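Local coordinates for protein acetylene hydratase (Pelobacter acetylenicus, PDB 2E7Z) that catalyses the hydration of acetylene to acetaldehyde, using a tungsten-bis(molybdopterin guanine dinucleotide) cofactor and a [4Fe-4S] cluster, at residues L637-T650 and N715-C727. Sequence-based numbering, arbitrary orientation.
Sequences LGLPSGEWIWVETT and NLRGGILAKAYKC. With MGD (2-amino-5,6-dimercapto-7-methyl-3,7,8a,9-tetrahydro-8-oxa-1,3,9,10-tetraaza-anthracen-4-one guanosine dinucleotide), chain F.
Tyr725 lies between Trp646 and Glu648 on one face of an antiparallel strand pair. With CG between the backbone N and the carbonyl carbon (chi1 55°), its ring leans across the neighbouring strand: Trp646 CB sits over one ring face, 3.8 Å from the centroid of the Tyr725 ring, a CH-pi contact, and the hydroxyl OH donates to Glu648 OE1 at 2.6 Å. The Glu648 chain is extended, and OE1 is met on its anti side, 29° out of the carboxylate plane; Arg653 NH1 also hydrogen-bonds to the tyrosine hydroxyl. A phenylalanine in place of Tyr725 would probably leave Glu648 OE1 without this donor and Arg653 without the hydroxyl it bonds. One water links Glu648 OE2 to Lys723 NZ, which also forms a salt bridge with Glu593. Strands 644-648 and 720-726 are central neighbours in the six-stranded mixed sheet of the C-terminal dinucleotide-binding domain, and just before the corner at Gly718 and Gly719, Arg717 NH2 donates a hydrogen bond to MGD O2B at 3.2 Å. At the chain terminus Cys727 SG lies over a face of the Trp646 indole, 3.9 Å from its five-membered ring centroid, while water 1 joins Trp646 NE1 to Cys727 O. On the sheet face opposite Tyr725, Ala724 CB is met by Leu639 CD1 and Ile645 CD1, each at 4.0 Å.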
ATOM      1  N   LEU A 637       9.168  -6.163  33.124  0.50 18.60           N
ATOM      2  CA  LEU A 637       9.479  -7.448  32.499  0.50 18.54           C
ATOM      3  C   LEU A 637      10.941  -7.841  32.670  0.50 18.77           C
ATOM      4  O   LEU A 637      11.354  -8.921  32.250  0.50 18.58           O
ATOM      5  CB  LEU A 637       9.119  -7.425  31.008  0.50 18.43           C
ATOM      6  CG  LEU A 637       7.651  -7.246  30.608  0.50 17.61           C
ATOM      7  CD1 LEU A 637       7.569  -6.975  29.114  0.50 17.23           C
ATOM      8  CD2 LEU A 637       6.795  -8.450  30.990  0.50 17.26           C
ATOM      9  N   GLY A 638      11.724  -6.959  33.281  0.50 18.59           N
ATOM     10  CA  GLY A 638      13.142  -7.233  33.520  0.50 18.69           C
ATOM     11  C   GLY A 638      13.999  -7.181  32.267  0.50 18.56           C
ATOM     12  O   GLY A 638      14.992  -7.900  32.147  0.50 18.77           O
ATOM     13  N   LEU A 639      13.625  -6.321  31.328  0.50 18.24           N
ATOM     14  CA  LEU A 639      14.340  -6.221  30.062  0.50 17.83           C
ATOM     15  C   LEU A 639      15.038  -4.874  29.953  0.50 18.72           C
ATOM     16  O   LEU A 639      14.398  -3.849  29.743  0.50 18.11           O
ATOM     17  CB  LEU A 639      13.377  -6.409  28.882  0.50 17.41           C
ATOM     18  CG  LEU A 639      12.413  -7.603  28.919  0.50 16.36           C
ATOM     19  CD1 LEU A 639      11.360  -7.487  27.816  0.50 15.23           C
ATOM     20  CD2 LEU A 639      13.173  -8.905  28.810  0.50 15.03           C
ATOM     21  N   PRO A 640      16.366  -4.869  30.111  0.50 19.49           N
ATOM     22  CA  PRO A 640      17.077  -3.594  30.041  0.50 20.45           C
ATOM     23  C   PRO A 640      16.972  -2.986  28.642  0.50 21.31           C
ATOM     24  O   PRO A 640      17.082  -3.711  27.638  0.50 21.60           O
ATOM     25  CB  PRO A 640      18.524  -3.970  30.388  0.50 20.55           C
ATOM     26  CG  PRO A 640      18.444  -5.349  31.002  0.50 20.31           C
ATOM     27  CD  PRO A 640      17.263  -6.008  30.362  0.50 19.86           C
ATOM     28  N   SER A 641      16.705  -1.679  28.580  0.50 22.09           N
ATOM     29  CA  SER A 641      16.615  -0.976  27.295  0.50 22.43           C
ATOM     30  C   SER A 641      17.950  -1.182  26.627  0.50 22.52           C
ATOM     31  O   SER A 641      18.987  -1.039  27.270  0.50 22.86           O
ATOM     32  CB  SER A 641      16.338   0.527  27.483  0.50 22.53           C
ATOM     33  OG  SER A 641      16.052   1.165  26.236  0.50 22.37           O
ATOM     34  N   GLY A 642      17.942  -1.539  25.346  1.00 22.38           N
ATOM     35  CA  GLY A 642      19.201  -1.909  24.690  1.00 22.45           C
ATOM     36  C   GLY A 642      19.631  -3.365  24.724  1.00 23.62           C
ATOM     37  O   GLY A 642      20.755  -3.683  24.344  1.00 24.41           O
ATOM     38  N   GLU A 643      18.733  -4.262  25.130  1.00 23.47           N
ATOM     39  CA  GLU A 643      19.042  -5.694  25.122  1.00 23.65           C
ATOM     40  C   GLU A 643      18.108  -6.453  24.160  1.00 22.21           C
ATOM     41  O   GLU A 643      16.982  -6.021  23.934  1.00 22.08           O
ATOM     42  CB  GLU A 643      18.975  -6.277  26.541  1.00 24.49           C
ATOM     43  CG  GLU A 643      19.812  -5.528  27.602  1.00 28.40           C
ATOM     44  CD  GLU A 643      21.297  -5.469  27.290  1.00 33.53           C
ATOM     45  OE1 GLU A 643      21.835  -6.439  26.701  1.00 36.73           O
ATOM     46  OE2 GLU A 643      21.932  -4.447  27.652  1.00 36.44           O
ATOM     47  N   TRP A 644      18.598  -7.568  23.616  1.00 20.86           N
ATOM     48  CA  TRP A 644      17.830  -8.378  22.641  1.00 20.25           C
ATOM     49  C   TRP A 644      16.718  -9.192  23.284  1.00 20.14           C
ATOM     50  O   TRP A 644      16.923  -9.823  24.334  1.00 20.25           O
ATOM     51  CB  TRP A 644      18.779  -9.287  21.865  1.00 21.17           C
ATOM     52  CG  TRP A 644      19.644  -8.521  20.896  1.00 22.25           C
ATOM     53  CD1 TRP A 644      20.848  -7.925  21.157  1.00 23.92           C
ATOM     54  CD2 TRP A 644      19.346  -8.236  19.520  1.00 23.11           C
ATOM     55  NE1 TRP A 644      21.322  -7.302  20.020  1.00 24.63           N
ATOM     56  CE2 TRP A 644      20.422  -7.485  19.002  1.00 24.61           C
ATOM     57  CE3 TRP A 644      18.273  -8.554  18.670  1.00 24.15           C
ATOM     58  CZ2 TRP A 644      20.458  -7.039  17.672  1.00 24.30           C
ATOM     59  CZ3 TRP A 644      18.311  -8.115  17.346  1.00 23.17           C
ATOM     60  CH2 TRP A 644      19.401  -7.369  16.864  1.00 24.41           C
ATOM     61  N   ILE A 645      15.550  -9.190  22.638  1.00 18.41           N
ATOM     62  CA  ILE A 645      14.383  -9.867  23.163  1.00 17.61           C
ATOM     63  C   ILE A 645      13.690 -10.646  22.043  1.00 16.90           C
ATOM     64  O   ILE A 645      13.920 -10.380  20.859  1.00 17.38           O
ATOM     65  CB  ILE A 645      13.359  -8.878  23.803  1.00 17.61           C
ATOM     66  CG1 ILE A 645      12.866  -7.825  22.805  1.00 18.37           C
ATOM     67  CG2 ILE A 645      13.953  -8.153  25.016  1.00 17.31           C
ATOM     68  CD1 ILE A 645      11.596  -7.115  23.248  1.00 18.58           C
ATOM     69  N   TRP A 646      12.841 -11.600  22.422  1.00 16.00           N
ATOM     70  CA  TRP A 646      11.848 -12.127  21.506  1.00 15.36           C
ATOM     71  C   TRP A 646      10.524 -11.414  21.760  1.00 15.24           C
ATOM     72  O   TRP A 646      10.144 -11.138  22.905  1.00 15.78           O
ATOM     73  CB  TRP A 646      11.654 -13.626  21.730  1.00 16.01           C
ATOM     74  CG  TRP A 646      12.820 -14.474  21.374  1.00 16.78           C
ATOM     75  CD1 TRP A 646      13.720 -15.055  22.241  1.00 17.29           C
ATOM     76  CD2 TRP A 646      13.207 -14.883  20.056  1.00 16.42           C
ATOM     77  NE1 TRP A 646      14.652 -15.789  21.532  1.00 16.91           N
ATOM     78  CE2 TRP A 646      14.349 -15.706  20.188  1.00 16.41           C
ATOM     79  CE3 TRP A 646      12.694 -14.638  18.773  1.00 14.82           C
ATOM     80  CZ2 TRP A 646      14.991 -16.279  19.078  1.00 15.98           C
ATOM     81  CZ3 TRP A 646      13.324 -15.223  17.672  1.00 15.51           C
ATOM     82  CH2 TRP A 646      14.469 -16.026  17.837  1.00 16.10           C
ATOM     83  N   VAL A 647       9.801 -11.130  20.689  1.00 14.06           N
ATOM     84  CA  VAL A 647       8.430 -10.670  20.814  1.00 14.29           C
ATOM     85  C   VAL A 647       7.593 -11.753  20.155  1.00 13.85           C
ATOM     86  O   VAL A 647       7.836 -12.116  19.003  1.00 13.31           O
ATOM     87  CB  VAL A 647       8.212  -9.295  20.153  1.00 14.61           C
ATOM     88  CG1 VAL A 647       6.759  -8.877  20.265  1.00 16.18           C
ATOM     89  CG2 VAL A 647       9.144  -8.257  20.807  1.00 15.82           C
ATOM     90  N   GLU A 648       6.626 -12.278  20.892  1.00 12.95           N
ATOM     91  CA  GLU A 648       5.918 -13.476  20.468  1.00 12.52           C
ATOM     92  C   GLU A 648       4.411 -13.272  20.586  1.00 11.83           C
ATOM     93  O   GLU A 648       3.902 -12.797  21.615  1.00 12.41           O
ATOM     94  CB  GLU A 648       6.366 -14.672  21.327  1.00 12.79           C
ATOM     95  CG  GLU A 648       5.643 -15.983  20.986  1.00 12.67           C
ATOM     96  CD  GLU A 648       6.211 -17.214  21.677  1.00 16.08           C
ATOM     97  OE1 GLU A 648       7.201 -17.119  22.430  1.00 16.87           O
ATOM     98  OE2 GLU A 648       5.664 -18.320  21.441  1.00 19.41           O
ATOM     99  N   THR A 649       3.692 -13.636  19.532  1.00 10.79           N
ATOM    100  CA  THR A 649       2.235 -13.710  19.552  1.00 10.87           C
ATOM    101  C   THR A 649       1.862 -15.191  19.550  1.00 10.24           C
ATOM    102  O   THR A 649       2.737 -16.070  19.474  1.00 10.87           O
ATOM    103  CB  THR A 649       1.662 -13.071  18.287  1.00 10.91           C
ATOM    104  OG1 THR A 649       2.067 -13.861  17.152  1.00 11.38           O
ATOM    105  CG2 THR A 649       2.122 -11.632  18.116  1.00 12.43           C
ATOM    106  N   THR A 650       0.563 -15.475  19.526  1.00 10.91           N
ATOM    107  CA  THR A 650       0.126 -16.856  19.391  1.00 11.18           C
ATOM    108  C   THR A 650       0.556 -17.472  18.047  1.00 10.96           C
ATOM    109  O   THR A 650       0.622 -18.699  17.926  1.00 12.53           O
ATOM    110  CB  THR A 650      -1.387 -16.990  19.550  1.00 12.02           C
ATOM    111  OG1 THR A 650      -2.072 -16.160  18.597  1.00 10.88           O
ATOM    112  CG2 THR A 650      -1.831 -16.659  20.978  1.00 13.15           C
ATOM    113  N   ASN A 715      -5.053  -8.041  10.255  1.00 10.92           N
ATOM    114  CA  ASN A 715      -4.975  -7.050  11.296  1.00 12.37           C
ATOM    115  C   ASN A 715      -3.524  -6.994  11.823  1.00 11.92           C
ATOM    116  O   ASN A 715      -2.950  -8.034  12.203  1.00 11.95           O
ATOM    117  CB  ASN A 715      -5.968  -7.444  12.388  1.00 12.19           C
ATOM    118  CG  ASN A 715      -5.772  -6.666  13.667  1.00 12.87           C
ATOM    119  OD1 ASN A 715      -6.404  -5.625  13.876  1.00 15.11           O
ATOM    120  ND2 ASN A 715      -4.892  -7.160  14.531  1.00 13.61           N
ATOM    121  N   LEU A 716      -2.947  -5.782  11.871  1.00 12.34           N
ATOM    122  CA  LEU A 716      -1.557  -5.530  12.303  1.00 14.01           C
ATOM    123  C   LEU A 716      -1.444  -4.484  13.408  1.00 13.89           C
ATOM    124  O   LEU A 716      -0.390  -4.348  14.036  1.00 14.63           O
ATOM    125  CB  LEU A 716      -0.718  -4.994  11.122  1.00 15.15           C
ATOM    126  CG  LEU A 716      -0.031  -6.001  10.246  1.00 15.39           C
ATOM    127  CD1 LEU A 716      -1.064  -6.721   9.338  1.00 16.92           C
ATOM    128  CD2 LEU A 716       1.076  -5.303   9.453  1.00 13.90           C
ATOM    129  N   ARG A 717      -2.510  -3.703  13.582  1.00 14.04           N
ATOM    130  CA  ARG A 717      -2.444  -2.490  14.384  1.00 14.23           C
ATOM    131  C   ARG A 717      -3.504  -2.585  15.470  1.00 14.59           C
ATOM    132  O   ARG A 717      -4.687  -2.334  15.234  1.00 15.07           O
ATOM    133  CB  ARG A 717      -2.624  -1.265  13.481  1.00 14.79           C
ATOM    134  CG  ARG A 717      -1.429  -1.035  12.583  1.00 14.49           C
ATOM    135  CD  ARG A 717      -1.604   0.169  11.662  1.00 14.44           C
ATOM    136  NE  ARG A 717      -0.427   0.237  10.799  1.00 15.03           N
ATOM    137  CZ  ARG A 717       0.504   1.191  10.800  1.00 14.05           C
ATOM    138  NH1 ARG A 717       0.390   2.300  11.545  1.00 16.50           N
ATOM    139  NH2 ARG A 717       1.561   1.043  10.028  1.00 14.21           N
ATOM    140  N   GLY A 718      -3.047  -2.988  16.654  1.00 14.78           N
ATOM    141  CA  GLY A 718      -3.929  -3.375  17.748  1.00 15.09           C
ATOM    142  C   GLY A 718      -4.483  -4.761  17.471  1.00 15.52           C
ATOM    143  O   GLY A 718      -4.157  -5.376  16.455  1.00 15.32           O
ATOM    144  N   GLY A 719      -5.307  -5.261  18.380  1.00 15.13           N
ATOM    145  CA  GLY A 719      -6.125  -6.441  18.101  1.00 14.54           C
ATOM    146  C   GLY A 719      -5.409  -7.764  18.186  1.00 14.24           C
ATOM    147  O   GLY A 719      -5.990  -8.808  17.886  1.00 15.20           O
ATOM    148  N   ILE A 720      -4.163  -7.705  18.627  1.00 13.99           N
ATOM    149  CA  ILE A 720      -3.307  -8.886  18.785  1.00 15.09           C
ATOM    150  C   ILE A 720      -2.565  -8.721  20.102  1.00 15.03           C
ATOM    151  O   ILE A 720      -2.093  -7.630  20.410  1.00 15.00           O
ATOM    152  CB  ILE A 720      -2.256  -9.001  17.642  1.00 14.64           C
ATOM    153  CG1 ILE A 720      -2.908  -9.305  16.289  1.00 16.32           C
ATOM    154  CG2 ILE A 720      -1.215 -10.068  17.942  1.00 16.94           C
ATOM    155  CD1 ILE A 720      -1.867  -9.140  15.153  1.00 18.51           C
ATOM    156  N   LEU A 721      -2.451  -9.802  20.865  1.00 14.83           N
ATOM    157  CA  LEU A 721      -1.686  -9.801  22.096  1.00 15.31           C
ATOM    158  C   LEU A 721      -0.308 -10.409  21.868  1.00 14.70           C
ATOM    159  O   LEU A 721      -0.112 -11.301  21.005  1.00 14.57           O
ATOM    160  CB  LEU A 721      -2.454 -10.548  23.196  1.00 15.57           C
ATOM    161  CG  LEU A 721      -3.768  -9.888  23.647  1.00 16.62           C
ATOM    162  CD1 LEU A 721      -4.686 -10.911  24.320  1.00 16.50           C
ATOM    163  CD2 LEU A 721      -3.507  -8.674  24.552  1.00 17.14           C
ATOM    164  N   ALA A 722       0.651  -9.918  22.643  1.00 14.43           N
ATOM    165  CA  ALA A 722       2.041 -10.347  22.557  1.00 14.22           C
ATOM    166  C   ALA A 722       2.709 -10.431  23.930  1.00 15.03           C
ATOM    167  O   ALA A 722       2.288  -9.769  24.895  1.00 15.24           O
ATOM    168  CB  ALA A 722       2.829  -9.415  21.651  1.00 15.00           C
ATOM    169  N   LYS A 723       3.765 -11.236  23.991  1.00 14.28           N
ATOM    170  CA  LYS A 723       4.662 -11.246  25.143  1.00 15.71           C
ATOM    171  C   LYS A 723       6.071 -10.904  24.682  1.00 16.17           C
ATOM    172  O   LYS A 723       6.418 -11.100  23.504  1.00 16.50           O
ATOM    173  CB  LYS A 723       4.666 -12.609  25.838  1.00 16.70           C
ATOM    174  CG  LYS A 723       5.165 -13.757  24.957  1.00 17.19           C
ATOM    175  CD  LYS A 723       5.361 -15.050  25.739  1.00 21.45           C
ATOM    176  CE  LYS A 723       4.077 -15.804  25.868  1.00 23.68           C
ATOM    177  NZ  LYS A 723       4.294 -17.260  26.183  1.00 23.45           N
ATOM    178  N   ALA A 724       6.873 -10.384  25.606  1.00 16.63           N
ATOM    179  CA  ALA A 724       8.252 -10.046  25.305  1.00 16.94           C
ATOM    180  C   ALA A 724       9.134 -10.669  26.376  1.00 17.38           C
ATOM    181  O   ALA A 724       8.814 -10.596  27.572  1.00 18.52           O
ATOM    182  CB  ALA A 724       8.433  -8.548  25.272  1.00 17.48           C
ATOM    183  N   TYR A 725      10.231 -11.283  25.954  1.00 17.41           N
ATOM    184  CA  TYR A 725      11.141 -11.955  26.891  1.00 18.18           C
ATOM    185  C   TYR A 725      12.586 -11.957  26.396  1.00 19.15           C
ATOM    186  O   TYR A 725      12.831 -11.846  25.197  1.00 18.44           O
ATOM    187  CB  TYR A 725      10.631 -13.378  27.234  1.00 17.48           C
ATOM    188  CG  TYR A 725      10.388 -14.274  26.032  1.00 17.01           C
ATOM    189  CD1 TYR A 725       9.165 -14.275  25.379  1.00 17.20           C
ATOM    190  CD2 TYR A 725      11.387 -15.113  25.557  1.00 15.52           C
ATOM    191  CE1 TYR A 725       8.938 -15.111  24.258  1.00 15.32           C
ATOM    192  CE2 TYR A 725      11.179 -15.940  24.455  1.00 14.72           C
ATOM    193  CZ  TYR A 725       9.954 -15.932  23.809  1.00 14.90           C
ATOM    194  OH  TYR A 725       9.764 -16.758  22.725  1.00 14.93           O
ATOM    195  N   LYS A 726      13.543 -12.046  27.320  1.00 20.82           N
ATOM    196  CA  LYS A 726      14.966 -12.017  26.969  1.00 22.66           C
ATOM    197  C   LYS A 726      15.368 -13.185  26.076  1.00 23.65           C
ATOM    198  O   LYS A 726      14.851 -14.304  26.231  1.00 23.75           O
ATOM    199  CB  LYS A 726      15.848 -12.000  28.241  1.00 23.21           C
ATOM    200  CG  LYS A 726      16.346 -10.611  28.684  1.00 27.37           C
ATOM    201  CD  LYS A 726      16.305 -10.378  30.225  1.00 31.61           C
ATOM    202  CE  LYS A 726      17.052 -11.441  31.053  1.00 33.61           C
ATOM    203  NZ  LYS A 726      18.394 -10.994  31.559  1.00 34.39           N
ATOM    204  N   CYS A 727      16.258 -12.905  25.122  1.00 24.68           N
ATOM    205  CA  CYS A 727      16.882 -13.925  24.287  1.00 26.28           C
ATOM    206  C   CYS A 727      17.836 -14.813  25.090  1.00 26.73           C
ATOM    207  O   CYS A 727      18.236 -15.877  24.627  1.00 27.45           O
ATOM    208  CB  CYS A 727      17.651 -13.268  23.140  1.00 26.45           C
ATOM    209  SG  CYS A 727      16.603 -12.692  21.808  1.00 29.06           S
ATOM    210  OXT CYS A 727      18.243 -14.490  26.213  1.00 27.55           O
TER
HETATM  211  PB  MGD F 802       4.051   4.316  10.734  0.50 11.83           P
HETATM  212  O1B MGD F 802       5.294   5.166  10.756  0.50 11.14           O
HETATM  213  O2B MGD F 802       4.205   2.827  10.611  0.50  9.53           O
HETATM  214  O3B MGD F 802       3.082   4.777   9.536  0.50 10.76           O
HETATM  215  O3A MGD F 802       3.093   6.091   7.424  0.50 10.00           O
HETATM  216  PA  MGD F 802       2.753   6.246   8.981  0.50 11.72           P
HETATM  217  O1A MGD F 802       1.256   6.368   9.110  0.50 10.31           O
HETATM  218  O2A MGD F 802       3.631   7.352   9.538  0.50 12.29           O
HETATM  219  O5' MGD F 802       3.205   4.629  12.069  0.50 11.41           O
HETATM  220  C5' MGD F 802       2.948   5.994  12.343  0.50 10.44           C
HETATM  221  C4' MGD F 802       2.084   6.105  13.586  0.50  9.33           C
HETATM  222  O4' MGD F 802       0.920   5.283  13.448  0.50  9.80           O
HETATM  223  C3' MGD F 802       2.833   5.622  14.825  0.50  9.30           C
HETATM  224  O3' MGD F 802       3.107   6.742  15.669  0.50 10.26           O
HETATM  225  C2' MGD F 802       1.887   4.647  15.491  0.50  9.09           C
HETATM  226  O2' MGD F 802       1.753   4.827  16.900  0.50  9.23           O
HETATM  227  C1' MGD F 802       0.575   4.956  14.780  0.50  9.64           C
HETATM  228  N9  MGD F 802      -0.416   3.866  14.872  0.50  8.55           N
HETATM  229  C8  MGD F 802      -0.194   2.538  14.879  0.50 10.08           C
HETATM  230  N7  MGD F 802      -1.350   1.831  14.971  0.50  9.90           N
HETATM  231  C5  MGD F 802      -2.346   2.747  15.054  0.50  9.81           C
HETATM  232  C6  MGD F 802      -3.819   2.722  15.176  0.50  9.47           C
HETATM  233  O6  MGD F 802      -4.432   1.637  15.278  0.50  9.75           O
HETATM  234  N1  MGD F 802      -4.468   3.895  15.197  0.50  8.72           N
HETATM  235  C2  MGD F 802      -3.843   5.087  15.111  0.50  7.86           C
HETATM  236  N2  MGD F 802      -4.583   6.222  15.128  0.50  9.11           N
HETATM  237  N3  MGD F 802      -2.489   5.185  14.994  0.50  8.64           N
HETATM  238  C4  MGD F 802      -1.725   4.077  14.966  0.50  8.53           C
HETATM  239  C10 MGD F 802       2.825   4.934   6.634  0.50 10.66           C
HETATM  240  C11 MGD F 802       3.488   5.266   5.299  0.50  9.60           C
HETATM  241  O11 MGD F 802       4.844   5.676   5.538  0.50 11.23           O
HETATM  242  C12 MGD F 802       3.438   4.127   4.302  0.50 11.21           C
HETATM  243  S12 MGD F 802       2.095   3.095   4.240  0.50 13.81           S
HETATM  244  C13 MGD F 802       4.449   3.909   3.444  0.50 11.02           C
HETATM  245  S13 MGD F 802       4.366   2.756   2.192  0.50 12.39           S
HETATM  246  C14 MGD F 802       5.737   4.656   3.568  0.50  9.90           C
HETATM  247  N15 MGD F 802       6.728   3.848   4.267  0.50 10.57           N
HETATM  248  C16 MGD F 802       7.848   4.468   4.700  0.50 10.20           C
HETATM  249  C17 MGD F 802       9.090   3.753   5.061  0.50 10.91           C
HETATM  250  O17 MGD F 802       9.161   2.504   4.993  0.50 10.92           O
HETATM  251  N18 MGD F 802      10.138   4.487   5.480  0.50  9.95           N
HETATM  252  C19 MGD F 802      10.094   5.832   5.591  0.50 10.67           C
HETATM  253  N19 MGD F 802      11.198   6.485   6.009  0.50 10.50           N
HETATM  254  N20 MGD F 802       8.986   6.555   5.285  0.50 10.84           N
HETATM  255  C21 MGD F 802       7.869   5.937   4.852  0.50 10.82           C
HETATM  256  N22 MGD F 802       6.767   6.649   4.559  0.50 11.52           N
HETATM  257  C23 MGD F 802       5.507   5.978   4.315  0.50 10.54           C
HETATM  258  O   HOH W   1      16.719 -17.074  22.722  1.00 41.04           O
HETATM  259  O   HOH W   2       3.895 -18.831  23.642  1.00 28.83           O
HETATM  260  O   HOH W   3      -1.210 -13.552  20.505  1.00 21.48           O